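Local coordinates for DynF (Micromonospora chersina, PDB 6UBL), which is of unknown function but belongs to the dynemicin biosynthetic pathway and, as a beta barrel holding palmitic acid, may bind a hydrophobic intermediate or product of the pathway, at residues G36-I42 against G62-R68; A79-L85 against L109-R115; I155-D159 against L198-M202. All blocks are in the same frame, centred on the assembly; numbering follows the deposited sequence.

Contact 1 (G36-I42 against G62-R68). With PLM (palmitic acid), chain C.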
# COMPACT_ATOMS: atom_id res chain seq x y z
N GLY A 36 -24.10 9.30 -4.11
CA GLY A 36 -24.37 8.82 -5.46
C GLY A 36 -23.24 7.92 -5.91
O GLY A 36 -22.19 7.83 -5.26
N ILE A 37 -23.47 7.24 -7.02
CA ILE A 37 -22.46 6.42 -7.68
C ILE A 37 -22.01 7.19 -8.91
O ILE A 37 -22.77 7.33 -9.88
CB ILE A 37 -23.01 5.04 -8.06
CG1 ILE A 37 -23.54 4.30 -6.83
CG2 ILE A 37 -21.90 4.23 -8.73
CD1 ILE A 37 -24.31 3.05 -7.16
N ASP A 38 -20.76 7.66 -8.91
CA ASP A 38 -20.25 8.44 -10.02
C ASP A 38 -19.82 7.49 -11.14
O ASP A 38 -19.02 6.58 -10.91
CB ASP A 38 -19.07 9.29 -9.56
CG ASP A 38 -19.48 10.34 -8.54
OD1 ASP A 38 -20.61 10.85 -8.64
OD2 ASP A 38 -18.67 10.65 -7.64
N ASN A 39 -20.31 7.74 -12.35
CA ASN A 39 -19.93 6.99 -13.54
C ASN A 39 -19.02 7.92 -14.33
O ASN A 39 -19.49 8.84 -14.99
CB ASN A 39 -21.16 6.58 -14.33
CG ASN A 39 -22.02 5.57 -13.59
OD1 ASN A 39 -21.88 4.36 -13.79
ND2 ASN A 39 -22.88 6.05 -12.71
N LEU A 40 -17.71 7.68 -14.25
CA LEU A 40 -16.72 8.65 -14.70
C LEU A 40 -15.74 8.07 -15.70
O LEU A 40 -15.31 6.92 -15.57
CB LEU A 40 -15.92 9.16 -13.49
CG LEU A 40 -16.68 9.93 -12.43
CD1 LEU A 40 -15.86 9.97 -11.14
CD2 LEU A 40 -16.99 11.33 -12.92
N GLY A 41 -15.35 8.90 -16.66
CA GLY A 41 -14.26 8.53 -17.53
C GLY A 41 -12.91 8.68 -16.84
O GLY A 41 -12.76 9.42 -15.87
N ILE A 42 -11.92 7.96 -17.37
CA ILE A 42 -10.56 8.00 -16.82
C ILE A 42 -9.59 7.53 -17.90
O ILE A 42 -9.92 6.67 -18.72
CB ILE A 42 -10.46 7.15 -15.53
CG1 ILE A 42 -9.04 7.23 -14.94
CG2 ILE A 42 -10.82 5.69 -15.81
CD1 ILE A 42 -8.89 6.53 -13.60
N GLY A 62 -10.76 4.35 -20.25
CA GLY A 62 -11.89 3.59 -19.79
C GLY A 62 -12.75 4.34 -18.80
O GLY A 62 -12.95 5.55 -18.93
N TRP A 63 -13.29 3.62 -17.81
CA TRP A 63 -14.23 4.22 -16.89
C TRP A 63 -14.14 3.55 -15.53
O TRP A 63 -13.62 2.44 -15.39
CB TRP A 63 -15.66 4.14 -17.44
CG TRP A 63 -16.07 2.78 -17.92
CD1 TRP A 63 -16.05 2.33 -19.21
CD2 TRP A 63 -16.58 1.70 -17.13
NE1 TRP A 63 -16.51 1.04 -19.27
CE2 TRP A 63 -16.84 0.62 -18.01
CE3 TRP A 63 -16.84 1.54 -15.77
CZ2 TRP A 63 -17.35 -0.59 -17.56
CZ3 TRP A 63 -17.34 0.33 -15.33
CH2 TRP A 63 -17.59 -0.72 -16.21
N VAL A 64 -14.64 4.26 -14.53
CA VAL A 64 -14.78 3.76 -13.18
C VAL A 64 -16.17 4.12 -12.68
O VAL A 64 -16.77 5.11 -13.11
CB VAL A 64 -13.71 4.31 -12.22
CG1 VAL A 64 -12.33 3.80 -12.59
CG2 VAL A 64 -13.74 5.84 -12.21
N ARG A 65 -16.67 3.31 -11.75
CA ARG A 65 -17.90 3.58 -11.01
C ARG A 65 -17.52 3.61 -9.54
O ARG A 65 -16.98 2.63 -9.00
CB ARG A 65 -18.95 2.52 -11.33
CG ARG A 65 -19.35 2.53 -12.82
CD ARG A 65 -20.45 1.54 -13.16
NE ARG A 65 -21.64 1.86 -12.38
CZ ARG A 65 -22.20 1.03 -11.52
NH1 ARG A 65 -21.72 -0.19 -11.35
NH2 ARG A 65 -23.26 1.41 -10.83
N VAL A 66 -17.76 4.76 -8.89
CA VAL A 66 -17.30 5.00 -7.53
C VAL A 66 -18.50 5.43 -6.70
O VAL A 66 -19.13 6.45 -7.00
CB VAL A 66 -16.21 6.09 -7.48
CG1 VAL A 66 -15.82 6.39 -6.04
CG2 VAL A 66 -14.99 5.68 -8.31
N VAL A 67 -18.83 4.65 -5.67
CA VAL A 67 -19.90 5.04 -4.75
C VAL A 67 -19.32 5.93 -3.65
O VAL A 67 -18.21 5.69 -3.14
CB VAL A 67 -20.61 3.81 -4.14
CG1 VAL A 67 -19.66 2.97 -3.33
CG2 VAL A 67 -21.79 4.28 -3.28
N ARG A 68 -20.07 6.97 -3.31
CA ARG A 68 -19.74 7.89 -2.24
C ARG A 68 -20.70 7.70 -1.07
O ARG A 68 -21.91 7.55 -1.27
CB ARG A 68 -19.83 9.34 -2.70
CG ARG A 68 -18.72 9.80 -3.63
CD ARG A 68 -18.92 11.24 -4.14
NE ARG A 68 -19.88 11.33 -5.23
CZ ARG A 68 -21.18 11.59 -5.09
NH1 ARG A 68 -21.70 11.83 -3.89
NH2 ARG A 68 -21.96 11.64 -6.17
C1 PLM C . -15.57 10.47 -6.43
O1 PLM C . -16.27 9.71 -7.24
O2 PLM C . -16.00 11.47 -5.93
C2 PLM C . -14.17 9.98 -6.21
C3 PLM C . -13.39 9.64 -7.45
C4 PLM C . -12.01 9.22 -7.04
C5 PLM C . -11.37 8.23 -7.93
C6 PLM C . -10.03 7.78 -7.41
C7 PLM C . -9.01 7.70 -8.52
C8 PLM C . -9.52 6.93 -9.71
C9 PLM C . -9.84 5.49 -9.42
CA PLM C . -8.67 4.59 -9.72
CB PLM C . -8.54 4.33 -11.21
CC PLM C . -8.14 2.91 -11.50
CD PLM C . -6.73 2.73 -11.98
CE PLM C . -6.20 1.37 -11.60
CF PLM C . -5.04 0.88 -12.41
CG PLM C . -4.60 -0.47 -11.99

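Contact 2 (A79-L85 against L109-R115)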
# COMPACT_ATOMS: atom_id res chain seq x y z
N ALA A 79 -16.24 18.60 5.75
CA ALA A 79 -16.83 17.44 5.09
C ALA A 79 -15.79 16.38 4.77
O ALA A 79 -14.69 16.67 4.26
CB ALA A 79 -17.51 17.87 3.79
N GLU A 80 -16.15 15.13 5.06
CA GLU A 80 -15.40 13.98 4.62
C GLU A 80 -16.36 13.08 3.85
O GLU A 80 -17.55 13.00 4.16
CB GLU A 80 -14.89 13.19 5.80
CG GLU A 80 -13.89 13.92 6.65
CD GLU A 80 -13.36 13.02 7.74
OE1 GLU A 80 -12.60 12.10 7.40
OE2 GLU A 80 -13.77 13.19 8.90
N VAL A 81 -15.83 12.40 2.83
CA VAL A 81 -16.58 11.45 2.03
C VAL A 81 -15.76 10.17 1.91
O VAL A 81 -14.57 10.22 1.59
CB VAL A 81 -16.91 12.02 0.63
CG1 VAL A 81 -17.52 10.96 -0.26
CG2 VAL A 81 -17.85 13.22 0.76
N TYR A 82 -16.40 9.03 2.16
CA TYR A 82 -15.80 7.72 2.00
C TYR A 82 -16.27 7.13 0.68
O TYR A 82 -17.42 7.32 0.28
CB TYR A 82 -16.21 6.83 3.18
CG TYR A 82 -15.56 7.33 4.44
CD1 TYR A 82 -14.29 6.92 4.79
CD2 TYR A 82 -16.18 8.29 5.23
CE1 TYR A 82 -13.66 7.40 5.92
CE2 TYR A 82 -15.57 8.78 6.37
CZ TYR A 82 -14.30 8.33 6.70
OH TYR A 82 -13.68 8.81 7.83
N THR A 83 -15.38 6.43 -0.00
CA THR A 83 -15.64 5.96 -1.35
C THR A 83 -15.33 4.48 -1.45
O THR A 83 -14.49 3.96 -0.72
CB THR A 83 -14.78 6.72 -2.37
OG1 THR A 83 -13.40 6.49 -2.07
CG2 THR A 83 -15.06 8.22 -2.33
N ASN A 84 -16.02 3.80 -2.35
CA ASN A 84 -15.61 2.47 -2.80
C ASN A 84 -15.58 2.50 -4.32
O ASN A 84 -16.50 3.02 -4.96
CB ASN A 84 -16.59 1.34 -2.42
CG ASN A 84 -16.61 0.98 -0.94
OD1 ASN A 84 -17.47 0.19 -0.53
ND2 ASN A 84 -15.69 1.51 -0.14
N LEU A 85 -14.55 1.89 -4.91
CA LEU A 85 -14.49 1.67 -6.35
C LEU A 85 -15.19 0.34 -6.60
O LEU A 85 -14.70 -0.71 -6.19
CB LEU A 85 -13.04 1.65 -6.81
CG LEU A 85 -12.73 1.33 -8.26
CD1 LEU A 85 -13.45 2.29 -9.19
CD2 LEU A 85 -11.22 1.38 -8.49
N LEU A 109 -12.12 -5.48 -1.64
CA LEU A 109 -12.84 -4.21 -1.59
C LEU A 109 -11.85 -3.08 -1.87
O LEU A 109 -10.94 -2.83 -1.07
CB LEU A 109 -13.53 -3.98 -0.24
CG LEU A 109 -14.19 -2.60 -0.19
CD1 LEU A 109 -15.40 -2.55 -1.14
CD2 LEU A 109 -14.61 -2.20 1.21
N SER A 110 -12.03 -2.38 -2.99
CA SER A 110 -11.26 -1.18 -3.31
C SER A 110 -11.97 0.02 -2.70
O SER A 110 -13.16 0.24 -2.96
CB SER A 110 -11.13 -1.02 -4.82
OG SER A 110 -10.33 -2.06 -5.38
N ALA A 111 -11.27 0.77 -1.85
CA ALA A 111 -11.90 1.76 -0.99
C ALA A 111 -10.97 2.95 -0.77
O ALA A 111 -9.75 2.81 -0.80
CB ALA A 111 -12.32 1.14 0.34
N GLY A 112 -11.57 4.10 -0.51
CA GLY A 112 -10.82 5.32 -0.36
C GLY A 112 -11.60 6.36 0.40
O GLY A 112 -12.65 6.09 0.98
N GLN A 113 -11.05 7.57 0.41
CA GLN A 113 -11.68 8.66 1.14
C GLN A 113 -11.21 10.00 0.60
O GLN A 113 -10.21 10.10 -0.12
CB GLN A 113 -11.43 8.56 2.64
CG GLN A 113 -9.97 8.61 3.03
CD GLN A 113 -9.77 8.22 4.47
OE1 GLN A 113 -9.20 7.18 4.78
NE2 GLN A 113 -10.26 9.06 5.37
N ILE A 114 -11.97 11.04 0.95
CA ILE A 114 -11.68 12.42 0.59
C ILE A 114 -11.78 13.24 1.87
O ILE A 114 -12.83 13.24 2.52
CB ILE A 114 -12.68 12.94 -0.46
CG1 ILE A 114 -12.70 12.03 -1.69
CG2 ILE A 114 -12.31 14.36 -0.86
CD1 ILE A 114 -13.76 12.41 -2.71
N ARG A 115 -10.69 13.91 2.24
CA ARG A 115 -10.68 14.71 3.45
C ARG A 115 -9.57 15.74 3.39
O ARG A 115 -8.63 15.64 2.60
CB ARG A 115 -10.57 13.85 4.71
CG ARG A 115 -9.26 13.03 4.88
CD ARG A 115 -8.98 12.82 6.37
NE ARG A 115 -8.65 14.12 6.94
CZ ARG A 115 -9.06 14.58 8.12
NH1 ARG A 115 -9.83 13.86 8.92
NH2 ARG A 115 -8.69 15.80 8.50
O HOH W 1 -10.92 11.24 9.25
O HOH W 2 -12.36 10.94 4.96
O HOH W 3 -12.28 13.74 10.99
O HOH W 4 -14.41 -3.03 -4.69

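Contact 3 (I155-D159 against L198-M202). With PLM (palmitic acid), chain C.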
# COMPACT_ATOMS: atom_id res chain seq x y z
N ILE A 155 -2.18 2.29 -4.53
CA ILE A 155 -2.63 3.51 -3.87
C ILE A 155 -2.70 4.61 -4.93
O ILE A 155 -1.68 4.98 -5.52
CB ILE A 155 -1.67 3.90 -2.74
CG1 ILE A 155 -1.58 2.79 -1.68
CG2 ILE A 155 -2.08 5.25 -2.15
CD1 ILE A 155 -2.89 2.30 -1.09
N LEU A 156 -3.91 5.11 -5.18
CA LEU A 156 -4.14 6.12 -6.22
C LEU A 156 -4.61 7.40 -5.55
O LEU A 156 -5.52 7.37 -4.71
CB LEU A 156 -5.21 5.64 -7.20
CG LEU A 156 -4.78 4.34 -7.88
CD1 LEU A 156 -5.97 3.52 -8.31
CD2 LEU A 156 -3.89 4.65 -9.08
N THR A 157 -4.00 8.51 -5.90
CA THR A 157 -4.21 9.76 -5.18
C THR A 157 -4.56 10.89 -6.14
O THR A 157 -4.09 10.93 -7.28
CB THR A 157 -2.98 10.13 -4.35
OG1 THR A 157 -1.83 10.25 -5.21
CG2 THR A 157 -2.71 9.06 -3.30
N ILE A 158 -5.41 11.79 -5.66
CA ILE A 158 -5.70 13.04 -6.32
C ILE A 158 -5.58 14.13 -5.27
O ILE A 158 -6.29 14.11 -4.26
CB ILE A 158 -7.11 13.07 -6.94
CG1 ILE A 158 -7.30 11.93 -7.94
CG2 ILE A 158 -7.33 14.42 -7.62
CD1 ILE A 158 -8.74 11.79 -8.41
N ASP A 159 -4.70 15.10 -5.53
CA ASP A 159 -4.50 16.24 -4.65
C ASP A 159 -5.26 17.43 -5.20
O ASP A 159 -5.81 17.40 -6.31
CB ASP A 159 -3.01 16.53 -4.52
CG ASP A 159 -2.23 15.35 -3.91
OD1 ASP A 159 -2.70 14.77 -2.92
OD2 ASP A 159 -1.17 14.99 -4.45
N LEU A 198 2.50 4.78 -12.49
CA LEU A 198 1.15 4.95 -13.01
C LEU A 198 0.76 6.40 -12.77
O LEU A 198 0.90 6.90 -11.65
CB LEU A 198 0.19 3.99 -12.30
CG LEU A 198 -1.20 3.89 -12.94
CD1 LEU A 198 -1.85 2.55 -12.64
CD2 LEU A 198 -2.06 5.03 -12.42
N ARG A 199 0.27 7.05 -13.82
CA ARG A 199 -0.32 8.38 -13.72
C ARG A 199 -1.67 8.30 -14.41
O ARG A 199 -1.89 7.47 -15.29
CB ARG A 199 0.59 9.40 -14.41
CG ARG A 199 2.03 9.29 -13.93
CD ARG A 199 2.91 10.43 -14.39
NE ARG A 199 3.82 10.86 -13.33
CZ ARG A 199 3.59 11.89 -12.53
NH1 ARG A 199 2.48 12.61 -12.67
NH2 ARG A 199 4.46 12.21 -11.58
N PHE A 200 -2.60 9.15 -13.96
CA PHE A 200 -3.94 9.10 -14.53
C PHE A 200 -4.56 10.49 -14.52
O PHE A 200 -4.08 11.40 -13.85
CB PHE A 200 -4.85 8.06 -13.83
CG PHE A 200 -5.21 8.39 -12.40
CD1 PHE A 200 -6.37 9.10 -12.09
CD2 PHE A 200 -4.41 7.96 -11.34
CE1 PHE A 200 -6.71 9.38 -10.78
CE2 PHE A 200 -4.75 8.24 -10.03
CZ PHE A 200 -5.90 8.95 -9.75
N ASN A 201 -5.64 10.62 -15.29
CA ASN A 201 -6.47 11.80 -15.27
C ASN A 201 -7.92 11.36 -15.17
O ASN A 201 -8.34 10.45 -15.89
CB ASN A 201 -6.34 12.64 -16.55
CG ASN A 201 -4.95 13.18 -16.75
OD1 ASN A 201 -4.52 14.09 -16.05
ND2 ASN A 201 -4.23 12.61 -17.71
N MET A 202 -8.66 11.98 -14.27
CA MET A 202 -10.10 11.78 -14.26
C MET A 202 -10.72 12.55 -15.42
O MET A 202 -10.27 13.66 -15.76
CB MET A 202 -10.71 12.29 -12.96
CG MET A 202 -10.20 11.61 -11.70
SD MET A 202 -10.28 9.81 -11.73
CE MET A 202 -12.03 9.54 -12.01
C1 PLM C . -15.57 10.47 -6.43
O1 PLM C . -16.27 9.71 -7.24
O2 PLM C . -16.00 11.47 -5.93
C2 PLM C . -14.17 9.98 -6.21
C3 PLM C . -13.39 9.64 -7.45
C4 PLM C . -12.01 9.22 -7.04
C5 PLM C . -11.37 8.23 -7.93
C6 PLM C . -10.03 7.78 -7.41
C7 PLM C . -9.01 7.70 -8.52
C8 PLM C . -9.52 6.93 -9.71
C9 PLM C . -9.84 5.49 -9.42
CA PLM C . -8.67 4.59 -9.72
CB PLM C . -8.54 4.33 -11.21
CC PLM C . -8.14 2.91 -11.50
CD PLM C . -6.73 2.73 -11.98
CE PLM C . -6.20 1.37 -11.60
CF PLM C . -5.04 0.88 -12.41
CG PLM C . -4.60 -0.47 -11.99

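Contact 1 (G36-I42 against G62-R68)
Asp-38 and Arg-68 meet with their side chains at about a right angle, yet carboxylate and guanidinium are turned only 34° against each other. Arg-68 grips side-on: NE reaches Asp-38 OD2 at 2.8 Å and Arg-68 NH2 reaches OD1 of the same carboxylate at 2.9 Å. Both bonds are nearly straight and lie close to the guanidinium plane, but they meet the syn sides of the oxygens from out of the carboxylate plane. Gly-36 O sits 3.9 Å above one face of the Arg-68 guanidinium, over its centre, while also accepting the backbone N-H of Arg-68. Tyr-205 OH adds a hydrogen bond to Asp-38 OD1, and Glu-34 O takes Arg-68 NH1, so the pair is held from outside as well. O1 of palmitic acid comes within 2.6 Å of Asp-38 OD2, which places the ligand's head group beside this salt bridge.

On the other face of the strands, Asn-39 and Arg-65 run side by side in the same direction. Arg-65 NE bonds Asn-39 OD1 at 2.9 Å with a bent N-H...O angle of 138°; Asn-39 ND2 is turned to Val-21 O and Asn-20 OD1. Beyond them, Ile-37 CG1 packs on Val-67 CG2 at 4.0 Å.

Ile-42 returns to the ligand face. Its CD1, carried by CG1 on the side opposite the backbone N (chi1 -178°), extends to 3.3 Å from CB of palmitic acid, while Ile-42 CG2 rests on Val-64 CG1 at 4.0 Å. Paired backbone bonds at Asp-38/Val-66, Leu-40/Val-64 and Ile-42/Gly-62 fix the register. The arrangement is an antiparallel beta hairpin in a barrel wall, with Asp-38, Leu-40, Ile-42, Val-64 and Val-66 facing the bound fatty acid.

Contact 2 (A79-L85 against L109-R115)
Val-81 with Ile-114 and Thr-83 with Gly-112 form hydrogen-bonded pairs of an antiparallel beta ladder, the strand segments running at 154° to each other. Tyr-82/Gln-113 and Asn-84/Ala-111 are the non-hydrogen-bonded pairs between and beyond. The ladder belongs to the beta-barrel wall, and strand 100-104 intervenes along the chain, so it is not a simple hairpin. Ile-114 N gives Val-81 O a 2.8 Å bond. Thr-83 O accepts twice, from Gly-112 N at 2.9 Å and from Asn-84 ND2 at 2.8 Å, the two donors arriving from opposite faces of the carbonyl plane. A beta carbon at Gly-112 would come within 3.1 Å of Thr-83 OG1, so the glycine leaves that hydroxyl its place.

Asn-84 meets Leu-109 at about a right angle, its OD1 lying 3.5 Å from Leu-109 CD1, and its ND2 packs on Ala-111 CB. The amide is also held by the N-terminal region: ND2 donates to Arg-11 O, and OD1 accepts from Val-13 N. A leucine in place of Asn-84 would probably leave Arg-11 O and Val-13 N without these mates and let the N-terminal segment drift from the strand.

Tyr-82 and Gln-113 lie alongside each other, ring and amide planes 45° apart. Gln-113 NE2 goes on to Tyr-194 OH of the second subunit, whose Pro-191 also packs on Tyr-82, so the Tyr-82/Gln-113 part of this face lies at the dimer interface. Glu-80 and Arg-115, both packed on by Tyr-194 of the second subunit, point the same way, but their carboxylate and guanidinium planes stand 62° apart and their direct salt bridge is long. A water closes the separation, donating to Glu-80 OE1 at 2.6 Å and accepting from Arg-115 NH1 at 2.9 Å.

Contact 3 (I155-D159 against L198-M202)
Phe-200 is the bump of this contact, its ring lodged in the hollow between Leu-156 and Ile-158. Ring atom CE2 meets Leu-156 CD2 at 3.8 Å, and CZ of the same Phe-200 meets Ile-158 CG1 at 3.8 Å. Between those two side chains, CZ also comes within 3.6 Å of Thr-157 O, a backbone oxygen at the floor of the hollow. The ring gets there because Phe-200 CG stands between its backbone N and carbonyl carbon (chi1 68°).

At the flanks smaller projections complete the fit. Leu-156 CD2 touches Leu-198 CD2, and Ile-158 CD1 pushes against Met-202 CG at 3.6 Å, the two side chains crossing at about a right angle. Met-202, bent at both later torsions, brings SD to 3.6 Å from C8 of palmitic acid, while Phe-200 CZ abuts the ligand's C7.

No hydrogen bond joins the segments: their axes pass 8.7 Å apart at 49°, so side chains make the contact, with Thr-157 O the one backbone atom among the closest approaches. Strand 154-161 runs between 129-141 and 170-183, and strand 193-205 between 170-183 and 37-50; the contact thus spans strand 170-183 along the wall's inner side, beside the fatty acid, with no helices nearby.

How the contacts relate
Along the chain both strands of contact 1 come before those of contact 2, and those of contact 2 before those of contact 3. Contacts 1 and 2 have centres about 12 Å apart and join directly, strands 54-68 and 81-92 being neighbours, with Val-67 N probably bonded to Asn-84 O at 2.9 Å. Contacts 1 and 3, about 14 Å apart, meet through neighbouring strands 37-50 and 193-205, where Ile-42 CD1 packs on Phe-200 CD1. Contacts 2 and 3 do not touch, their nearest atoms about 6 Å apart. The same palmitic acid touches contacts 1 and 3 and also Ile-114, so the barrel's inner side lines the ligand while other residues of contacts 2 and 3 meet the second subunit.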